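Local coordinates for tetraacyldisaccharide 4'-kinase (Aquifex aeolicus, PDB 4EHX), which phosphorylates the 4'-position of a tetraacyldisaccharide 1-phosphate with ATP, probably giving lipid IVA in lipid A biosynthesis, at residues A[228-242]-A[250-264]. Numbering follows the deposited sequence.
Sequences EVIAFSGLGDNGQFR and IKVKEFMSFPDHYDY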
ATOM      1  N   GLU A 228      18.681  12.827  20.570  1.00 53.81           N
ATOM      2  CA  GLU A 228      18.110  11.504  20.803  1.00 57.60           C
ATOM      3  C   GLU A 228      16.594  11.638  20.687  1.00 55.31           C
ATOM      4  O   GLU A 228      16.034  12.681  21.022  1.00 49.28           O
ATOM      5  CB  GLU A 228      18.483  10.974  22.188  1.00 65.17           C
ATOM      6  CG  GLU A 228      19.970  10.710  22.379  1.00 76.64           C
ATOM      7  CD  GLU A 228      20.304  10.178  23.765  1.00 84.97           C
ATOM      8  OE1 GLU A 228      19.502  10.385  24.702  1.00 83.87           O
ATOM      9  OE2 GLU A 228      21.373   9.552  23.917  1.00 87.74           O
ATOM     10  N   VAL A 229      15.925  10.599  20.205  1.00 52.05           N
ATOM     11  CA  VAL A 229      14.485  10.689  20.006  1.00 41.04           C
ATOM     12  C   VAL A 229      13.728   9.729  20.905  1.00 43.57           C
ATOM     13  O   VAL A 229      14.289   8.770  21.434  1.00 46.22           O
ATOM     14  CB  VAL A 229      14.098  10.389  18.553  1.00 41.46           C
ATOM     15  CG1 VAL A 229      14.810  11.341  17.608  1.00 41.10           C
ATOM     16  CG2 VAL A 229      14.419   8.940  18.219  1.00 38.58           C
ATOM     17  N   ILE A 230      12.441  10.002  21.072  1.00 37.18           N
ATOM     18  CA  ILE A 230      11.533   9.063  21.706  1.00 37.82           C
ATOM     19  C   ILE A 230      10.709   8.436  20.588  1.00 45.29           C
ATOM     20  O   ILE A 230      10.039   9.139  19.838  1.00 38.26           O
ATOM     21  CB  ILE A 230      10.601   9.777  22.696  1.00 36.85           C
ATOM     22  CG1 ILE A 230      11.418  10.401  23.832  1.00 37.65           C
ATOM     23  CG2 ILE A 230       9.576   8.809  23.248  1.00 43.96           C
ATOM     24  CD1 ILE A 230      10.645  11.392  24.671  1.00 44.78           C
ATOM     25  N   ALA A 231      10.777   7.118  20.459  1.00 37.60           N
ATOM     26  CA  ALA A 231      10.044   6.432  19.403  1.00 39.91           C
ATOM     27  C   ALA A 231       8.869   5.652  19.973  1.00 44.70           C
ATOM     28  O   ALA A 231       8.897   5.209  21.128  1.00 42.02           O
ATOM     29  CB  ALA A 231      10.968   5.508  18.623  1.00 45.33           C
ATOM     30  N   PHE A 232       7.836   5.482  19.153  1.00 40.66           N
ATOM     31  CA  PHE A 232       6.654   4.747  19.569  1.00 39.94           C
ATOM     32  C   PHE A 232       5.864   4.194  18.387  1.00 40.34           C
ATOM     33  O   PHE A 232       5.940   4.705  17.266  1.00 37.18           O
ATOM     34  CB  PHE A 232       5.770   5.587  20.498  1.00 41.37           C
ATOM     35  CG  PHE A 232       5.109   6.766  19.830  1.00 36.70           C
ATOM     36  CD1 PHE A 232       3.896   6.617  19.172  1.00 38.30           C
ATOM     37  CD2 PHE A 232       5.682   8.028  19.895  1.00 35.78           C
ATOM     38  CE1 PHE A 232       3.277   7.695  18.569  1.00 34.91           C
ATOM     39  CE2 PHE A 232       5.067   9.119  19.292  1.00 33.80           C
ATOM     40  CZ  PHE A 232       3.864   8.952  18.633  1.00 34.03           C
ATOM     41  N   SER A 233       5.119   3.129  18.644  1.00 39.43           N
ATOM     42  CA  SER A 233       4.391   2.445  17.591  1.00 52.86           C
ATOM     43  C   SER A 233       3.038   1.988  18.105  1.00 61.92           C
ATOM     44  O   SER A 233       2.916   1.521  19.239  1.00 54.99           O
ATOM     45  CB  SER A 233       5.193   1.250  17.076  1.00 61.82           C
ATOM     46  OG  SER A 233       4.587   0.710  15.917  1.00 73.85           O
ATOM     47  N   GLY A 234       2.025   2.134  17.259  1.00 81.72           N
ATOM     48  CA  GLY A 234       0.661   1.818  17.626  1.00 98.38           C
ATOM     49  C   GLY A 234       0.206   0.476  17.095  1.00113.28           C
ATOM     50  O   GLY A 234      -0.945   0.322  16.692  1.00119.26           O
ATOM     51  N   LEU A 235       1.123  -0.485  17.075  1.00122.16           N
ATOM     52  CA  LEU A 235       0.780  -1.893  16.875  1.00130.92           C
ATOM     53  C   LEU A 235       2.022  -2.782  16.943  1.00132.50           C
ATOM     54  O   LEU A 235       3.008  -2.433  17.592  1.00133.58           O
ATOM     55  CB  LEU A 235      -0.016  -2.130  15.579  1.00130.50           C
ATOM     56  CG  LEU A 235       0.571  -1.816  14.202  1.00125.37           C
ATOM     57  CD1 LEU A 235       1.498  -2.918  13.739  1.00123.23           C
ATOM     58  CD2 LEU A 235      -0.541  -1.551  13.184  1.00121.43           C
ATOM     59  N   GLY A 236       1.968  -3.925  16.270  1.00128.52           N
ATOM     60  CA  GLY A 236       3.064  -4.876  16.294  1.00124.19           C
ATOM     61  C   GLY A 236       4.309  -4.396  15.575  1.00118.71           C
ATOM     62  O   GLY A 236       5.327  -5.092  15.566  1.00121.03           O
ATOM     63  N   ASP A 237       4.234  -3.214  14.967  1.00106.74           N
ATOM     64  CA  ASP A 237       5.400  -2.625  14.315  1.00 93.19           C
ATOM     65  C   ASP A 237       6.525  -2.452  15.319  1.00 88.69           C
ATOM     66  O   ASP A 237       7.655  -2.158  14.947  1.00 85.58           O
ATOM     67  CB  ASP A 237       5.067  -1.278  13.676  1.00 94.71           C
ATOM     68  CG  ASP A 237       4.188  -1.410  12.448  1.00100.83           C
ATOM     69  OD1 ASP A 237       4.010  -2.544  11.954  1.00102.25           O
ATOM     70  OD2 ASP A 237       3.682  -0.369  11.974  1.00102.08           O
ATOM     71  N   ASN A 238       6.200  -2.618  16.598  1.00 92.64           N
ATOM     72  CA  ASN A 238       7.207  -2.701  17.648  1.00 97.83           C
ATOM     73  C   ASN A 238       8.519  -3.341  17.220  1.00 92.58           C
ATOM     74  O   ASN A 238       9.589  -2.740  17.341  1.00 91.01           O
ATOM     75  CB  ASN A 238       6.682  -3.557  18.807  1.00104.18           C
ATOM     76  CG  ASN A 238       7.765  -3.928  19.807  1.00105.71           C
ATOM     77  OD1 ASN A 238       8.709  -3.169  20.030  1.00100.82           O
ATOM     78  ND2 ASN A 238       7.633  -5.104  20.414  1.00108.88           N
ATOM     79  N   GLY A 239       8.420  -4.559  16.695  1.00 81.35           N
ATOM     80  CA  GLY A 239       9.588  -5.305  16.270  1.00 76.50           C
ATOM     81  C   GLY A 239      10.177  -4.685  15.018  1.00 68.50           C
ATOM     82  O   GLY A 239      11.369  -4.372  14.975  1.00 71.56           O
ATOM     83  N   GLN A 240       9.344  -4.513  13.996  1.00 62.38           N
ATOM     84  CA  GLN A 240       9.789  -3.972  12.714  1.00 68.77           C
ATOM     85  C   GLN A 240      10.377  -2.565  12.866  1.00 72.52           C
ATOM     86  O   GLN A 240      11.528  -2.315  12.498  1.00 72.05           O
ATOM     87  CB  GLN A 240       8.629  -3.952  11.714  1.00 76.21           C
ATOM     88  CG  GLN A 240       8.998  -4.417  10.309  1.00 85.06           C
ATOM     89  CD  GLN A 240       9.330  -5.900  10.250  1.00 95.25           C
ATOM     90  OE1 GLN A 240       8.552  -6.742  10.704  1.00 95.75           O
ATOM     91  NE2 GLN A 240      10.493  -6.226   9.695  1.00 97.42           N
ATOM     92  N   PHE A 241       9.576  -1.654  13.412  1.00 66.41           N
ATOM     93  CA  PHE A 241       9.983  -0.268  13.630  1.00 57.66           C
ATOM     94  C   PHE A 241      11.300  -0.173  14.412  1.00 53.39           C
ATOM     95  O   PHE A 241      12.208   0.556  14.014  1.00 49.00           O
ATOM     96  CB  PHE A 241       8.873   0.488  14.367  1.00 53.89           C
ATOM     97  CG  PHE A 241       9.029   1.986  14.348  1.00 52.42           C
ATOM     98  CD1 PHE A 241       9.635   2.624  13.280  1.00 43.97           C
ATOM     99  CD2 PHE A 241       8.567   2.752  15.405  1.00 52.31           C
ATOM    100  CE1 PHE A 241       9.779   4.001  13.263  1.00 44.53           C
ATOM    101  CE2 PHE A 241       8.705   4.128  15.396  1.00 44.94           C
ATOM    102  CZ  PHE A 241       9.310   4.756  14.322  1.00 40.27           C
ATOM    103  N   ARG A 242      11.401  -0.912  15.517  1.00 55.76           N
ATOM    104  CA  ARG A 242      12.615  -0.907  16.335  1.00 63.53           C
ATOM    105  C   ARG A 242      13.849  -1.303  15.529  1.00 65.44           C
ATOM    106  O   ARG A 242      14.909  -0.687  15.650  1.00 64.30           O
ATOM    107  CB  ARG A 242      12.474  -1.839  17.546  1.00 70.82           C
ATOM    108  CG  ARG A 242      11.566  -1.323  18.654  1.00 73.74           C
ATOM    109  CD  ARG A 242      11.489  -2.315  19.812  1.00 80.82           C
ATOM    110  NE  ARG A 242      12.724  -2.349  20.587  1.00 83.59           N
ATOM    111  CZ  ARG A 242      12.867  -1.793  21.787  1.00 87.07           C
ATOM    112  NH1 ARG A 242      11.847  -1.172  22.362  1.00 80.49           N
ATOM    113  NH2 ARG A 242      14.031  -1.868  22.419  1.00 93.03           N
ATOM    114  N   ILE A 250      19.788   5.607  14.157  1.00 63.11           N
ATOM    115  CA  ILE A 250      19.093   6.655  14.892  1.00 63.67           C
ATOM    116  C   ILE A 250      19.126   6.359  16.394  1.00 59.60           C
ATOM    117  O   ILE A 250      18.793   5.252  16.824  1.00 51.70           O
ATOM    118  CB  ILE A 250      17.642   6.812  14.398  1.00 58.80           C
ATOM    119  CG1 ILE A 250      17.633   7.186  12.911  1.00 54.74           C
ATOM    120  CG2 ILE A 250      16.911   7.856  15.224  1.00 58.07           C
ATOM    121  CD1 ILE A 250      16.268   7.096  12.249  1.00 51.27           C
ATOM    122  N   LYS A 251      19.538   7.344  17.188  1.00 57.66           N
ATOM    123  CA  LYS A 251      19.646   7.155  18.632  1.00 62.43           C
ATOM    124  C   LYS A 251      18.304   7.323  19.344  1.00 64.10           C
ATOM    125  O   LYS A 251      17.749   8.422  19.406  1.00 62.20           O
ATOM    126  CB  LYS A 251      20.688   8.100  19.230  1.00 71.15           C
ATOM    127  CG  LYS A 251      22.124   7.805  18.795  1.00 82.86           C
ATOM    128  CD  LYS A 251      23.122   8.791  19.400  1.00 89.68           C
ATOM    129  CE  LYS A 251      24.560   8.475  18.980  1.00 90.32           C
ATOM    130  NZ  LYS A 251      25.574   9.424  19.526  1.00 87.69           N
ATOM    131  N   VAL A 252      17.798   6.223  19.890  1.00 62.16           N
ATOM    132  CA  VAL A 252      16.501   6.215  20.555  1.00 55.39           C
ATOM    133  C   VAL A 252      16.674   6.084  22.064  1.00 64.00           C
ATOM    134  O   VAL A 252      17.089   5.034  22.560  1.00 61.47           O
ATOM    135  CB  VAL A 252      15.617   5.054  20.041  1.00 57.51           C
ATOM    136  CG1 VAL A 252      14.301   4.996  20.806  1.00 57.18           C
ATOM    137  CG2 VAL A 252      15.372   5.189  18.536  1.00 52.47           C
ATOM    138  N   LYS A 253      16.349   7.153  22.787  1.00 57.83           N
ATOM    139  CA  LYS A 253      16.505   7.185  24.237  1.00 62.34           C
ATOM    140  C   LYS A 253      15.397   6.395  24.920  1.00 62.64           C
ATOM    141  O   LYS A 253      15.489   6.077  26.106  1.00 59.19           O
ATOM    142  CB  LYS A 253      16.482   8.630  24.744  1.00 56.28           C
ATOM    143  CG  LYS A 253      15.081   9.228  24.789  1.00 58.12           C
ATOM    144  CD  LYS A 253      15.040  10.562  25.519  1.00 63.49           C
ATOM    145  CE  LYS A 253      15.769  11.646  24.745  1.00 60.84           C
ATOM    146  NZ  LYS A 253      15.504  13.001  25.307  1.00 56.48           N
ATOM    147  N   GLU A 254      14.348   6.073  24.170  1.00 58.92           N
ATOM    148  CA  GLU A 254      13.166   5.459  24.761  1.00 54.72           C
ATOM    149  C   GLU A 254      12.276   4.905  23.652  1.00 59.31           C
ATOM    150  O   GLU A 254      12.240   5.449  22.547  1.00 54.90           O
ATOM    151  CB  GLU A 254      12.491   6.465  25.690  1.00 57.11           C
ATOM    152  CG  GLU A 254      11.200   5.990  26.320  1.00 61.68           C
ATOM    153  CD  GLU A 254      10.572   7.066  27.185  1.00 70.60           C
ATOM    154  OE1 GLU A 254       9.475   6.831  27.734  1.00 67.60           O
ATOM    155  OE2 GLU A 254      11.183   8.150  27.313  1.00 76.66           O
ATOM    156  N   PHE A 255      11.560   3.824  23.952  1.00 56.33           N
ATOM    157  CA  PHE A 255      10.607   3.248  23.005  1.00 64.06           C
ATOM    158  C   PHE A 255       9.330   2.963  23.786  1.00 66.37           C
ATOM    159  O   PHE A 255       9.383   2.517  24.933  1.00 63.13           O
ATOM    160  CB  PHE A 255      11.090   1.972  22.303  1.00 60.85           C
ATOM    161  CG  PHE A 255      10.343   1.657  21.029  1.00 67.75           C
ATOM    162  CD1 PHE A 255       9.116   1.010  21.063  1.00 65.96           C
ATOM    163  CD2 PHE A 255      10.871   2.012  19.794  1.00 68.16           C
ATOM    164  CE1 PHE A 255       8.426   0.724  19.888  1.00 60.99           C
ATOM    165  CE2 PHE A 255      10.188   1.728  18.616  1.00 62.20           C
ATOM    166  CZ  PHE A 255       8.965   1.083  18.665  1.00 57.05           C
ATOM    167  N   MET A 256       8.188   3.230  23.163  1.00 53.59           N
ATOM    168  CA  MET A 256       6.891   2.961  23.771  1.00 54.56           C
ATOM    169  C   MET A 256       6.020   2.166  22.797  1.00 61.28           C
ATOM    170  O   MET A 256       5.904   2.528  21.625  1.00 52.51           O
ATOM    171  CB  MET A 256       6.194   4.276  24.140  1.00 52.31           C
ATOM    172  CG  MET A 256       7.092   5.288  24.861  1.00 57.68           C
ATOM    173  SD  MET A 256       6.418   6.968  24.898  1.00 73.34           S
ATOM    174  CE  MET A 256       4.880   6.711  25.772  1.00 66.73           C
ATOM    175  N   SER A 257       5.420   1.080  23.281  1.00 63.25           N
ATOM    176  CA  SER A 257       4.474   0.302  22.483  1.00 62.65           C
ATOM    177  C   SER A 257       3.036   0.520  22.954  1.00 72.71           C
ATOM    178  O   SER A 257       2.737   0.391  24.141  1.00 74.04           O
ATOM    179  CB  SER A 257       4.819  -1.187  22.529  1.00 71.87           C
ATOM    180  OG  SER A 257       5.926  -1.484  21.694  1.00 79.47           O
ATOM    181  N   PHE A 258       2.151   0.854  22.019  1.00 75.13           N
ATOM    182  CA  PHE A 258       0.746   1.098  22.333  1.00 78.62           C
ATOM    183  C   PHE A 258      -0.150   0.008  21.740  1.00 88.09           C
ATOM    184  O   PHE A 258       0.282  -0.741  20.861  1.00 87.34           O
ATOM    185  CB  PHE A 258       0.312   2.470  21.803  1.00 73.12           C
ATOM    186  CG  PHE A 258       1.077   3.621  22.394  1.00 75.00           C
ATOM    187  CD1 PHE A 258       0.764   4.105  23.653  1.00 76.33           C
ATOM    188  CD2 PHE A 258       2.104   4.223  21.687  1.00 70.08           C
ATOM    189  CE1 PHE A 258       1.464   5.164  24.200  1.00 74.37           C
ATOM    190  CE2 PHE A 258       2.810   5.282  22.231  1.00 70.06           C
ATOM    191  CZ  PHE A 258       2.489   5.753  23.488  1.00 69.40           C
ATOM    192  N   PRO A 259      -1.400  -0.087  22.231  1.00 97.77           N
ATOM    193  CA  PRO A 259      -2.404  -0.976  21.632  1.00106.02           C
ATOM    194  C   PRO A 259      -2.584  -0.680  20.142  1.00114.83           C
ATOM    195  O   PRO A 259      -2.512   0.477  19.726  1.00114.42           O
ATOM    196  CB  PRO A 259      -3.679  -0.628  22.404  1.00106.31           C
ATOM    197  CG  PRO A 259      -3.190  -0.140  23.727  1.00105.04           C
ATOM    198  CD  PRO A 259      -1.909   0.588  23.439  1.00101.12           C
ATOM    199  N   ASP A 260      -2.819  -1.723  19.353  1.00123.25           N
ATOM    200  CA  ASP A 260      -2.853  -1.608  17.899  1.00131.79           C
ATOM    201  C   ASP A 260      -4.079  -0.843  17.391  1.00140.64           C
ATOM    202  O   ASP A 260      -4.123  -0.421  16.234  1.00135.17           O
ATOM    203  CB  ASP A 260      -2.789  -3.000  17.258  1.00135.36           C
ATOM    204  CG  ASP A 260      -4.010  -3.852  17.574  1.00138.48           C
ATOM    205  OD1 ASP A 260      -4.981  -3.313  18.144  1.00138.80           O
ATOM    206  OD2 ASP A 260      -3.993  -5.061  17.268  1.00139.32           O
ATOM    207  N   HIS A 261      -5.068  -0.669  18.263  1.00155.33           N
ATOM    208  CA  HIS A 261      -6.292   0.058  17.926  1.00166.67           C
ATOM    209  C   HIS A 261      -6.227   1.507  18.410  1.00160.66           C
ATOM    210  O   HIS A 261      -7.184   2.267  18.262  1.00165.20           O
ATOM    211  CB  HIS A 261      -7.504  -0.642  18.551  1.00183.88           C
ATOM    212  CG  HIS A 261      -8.814  -0.011  18.203  1.00196.84           C
ATOM    213  ND1 HIS A 261      -9.371  -0.100  16.945  1.00201.72           N
ATOM    214  CD2 HIS A 261      -9.679   0.723  18.945  1.00201.83           C
ATOM    215  CE1 HIS A 261     -10.519   0.552  16.925  1.00203.99           C
ATOM    216  NE2 HIS A 261     -10.729   1.060  18.128  1.00204.24           N
ATOM    217  N   TYR A 262      -5.087   1.879  18.984  1.00147.81           N
ATOM    218  CA  TYR A 262      -4.922   3.182  19.618  1.00131.60           C
ATOM    219  C   TYR A 262      -5.248   4.350  18.688  1.00122.62           C
ATOM    220  O   TYR A 262      -4.628   4.518  17.634  1.00119.66           O
ATOM    221  CB  TYR A 262      -3.507   3.322  20.185  1.00122.08           C
ATOM    222  CG  TYR A 262      -3.392   4.351  21.283  1.00115.78           C
ATOM    223  CD1 TYR A 262      -4.288   4.362  22.343  1.00115.12           C
ATOM    224  CD2 TYR A 262      -2.379   5.300  21.270  1.00111.51           C
ATOM    225  CE1 TYR A 262      -4.188   5.297  23.354  1.00115.80           C
ATOM    226  CE2 TYR A 262      -2.268   6.243  22.277  1.00111.07           C
ATOM    227  CZ  TYR A 262      -3.177   6.237  23.317  1.00112.46           C
ATOM    228  OH  TYR A 262      -3.068   7.173  24.321  1.00108.92           O
ATOM    229  N   ASP A 263      -6.233   5.148  19.092  1.00115.99           N
ATOM    230  CA  ASP A 263      -6.633   6.334  18.342  1.00107.00           C
ATOM    231  C   ASP A 263      -5.944   7.590  18.883  1.00 98.81           C
ATOM    232  O   ASP A 263      -6.297   8.712  18.518  1.00 98.78           O
ATOM    233  CB  ASP A 263      -8.162   6.494  18.351  1.00104.15           C
ATOM    234  CG  ASP A 263      -8.708   6.946  19.702  1.00103.29           C
ATOM    235  OD1 ASP A 263      -8.015   6.774  20.729  1.00105.55           O
ATOM    236  OD2 ASP A 263      -9.843   7.468  19.729  1.00 97.56           O
ATOM    237  N   TYR A 264      -4.955   7.382  19.748  1.00 85.99           N
ATOM    238  CA  TYR A 264      -4.162   8.469  20.322  1.00 75.15           C
ATOM    239  C   TYR A 264      -5.007   9.606  20.881  1.00 83.58           C
ATOM    240  O   TYR A 264      -4.714  10.781  20.663  1.00 79.76           O
ATOM    241  CB  TYR A 264      -3.130   8.985  19.313  1.00 66.70           C
ATOM    242  CG  TYR A 264      -2.075   7.951  19.018  1.00 64.27           C
ATOM    243  CD1 TYR A 264      -0.930   7.860  19.802  1.00 61.05           C
ATOM    244  CD2 TYR A 264      -2.238   7.040  17.980  1.00 64.20           C
ATOM    245  CE1 TYR A 264       0.032   6.900  19.551  1.00 65.47           C
ATOM    246  CE2 TYR A 264      -1.282   6.078  17.720  1.00 62.30           C
ATOM    247  CZ  TYR A 264      -0.149   6.013  18.509  1.00 63.08           C
ATOM    248  OH  TYR A 264       0.807   5.061  18.257  1.00 65.24           O
TER
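Phe-255 lies flat between strand 229-233 and helix 237-248: Ala-231 O sits over the outer part of one ring face, and Arg-242 CG, its exact place doubtful, lies over the opposite face. Separately, Arg-242 NH1 comes obliquely to within 3.2 Å of Phe-255 CB. With CG anti to the backbone N (chi1 -160°), the ring lies beneath the helix, where CZ is 3.7 Å from Phe-241 CD2 and CD2 equally far from Ala-231 CB. Replacing this ring by an alanine side chain is likely to open a gap between strand and helix and leave Phe-241 and Arg-242 without a shared neighbour. On the other sheet face, Phe-232, Phe-258 and Tyr-264 form an aromatic cluster. The edge of Phe-258 meets Phe-232 CB, CE2 lying 3.4 Å from it, though the two rings as a pair are oblique; Tyr-264 meets Phe-232 obliquely, CE1 to CE1 at 3.5 Å, and its OH lies in the plane of the Phe-232 ring, at the edge. That hydroxyl is hydrogen-bonded to Asp-281, which also accepts from Gly-234 N and so ties the tyrosine to the end of the strand. Between the two layers runs a parallel backbone ladder, in which Val-229 and Ser-233 each donate and accept and Ala-231 O accepts from Met-256 N; Phe-258 N to Ser-233 O, 3.0 Å, extends it past the last strand pair. Strands 229-233 and 252-257, joined through helix 237-248, make a right-handed beta-alpha-beta unit. Leu-245 of that helix covers Ala-231, Val-252 and Phe-255, while strand 275-277 pairs with the other edge of strand 229-233.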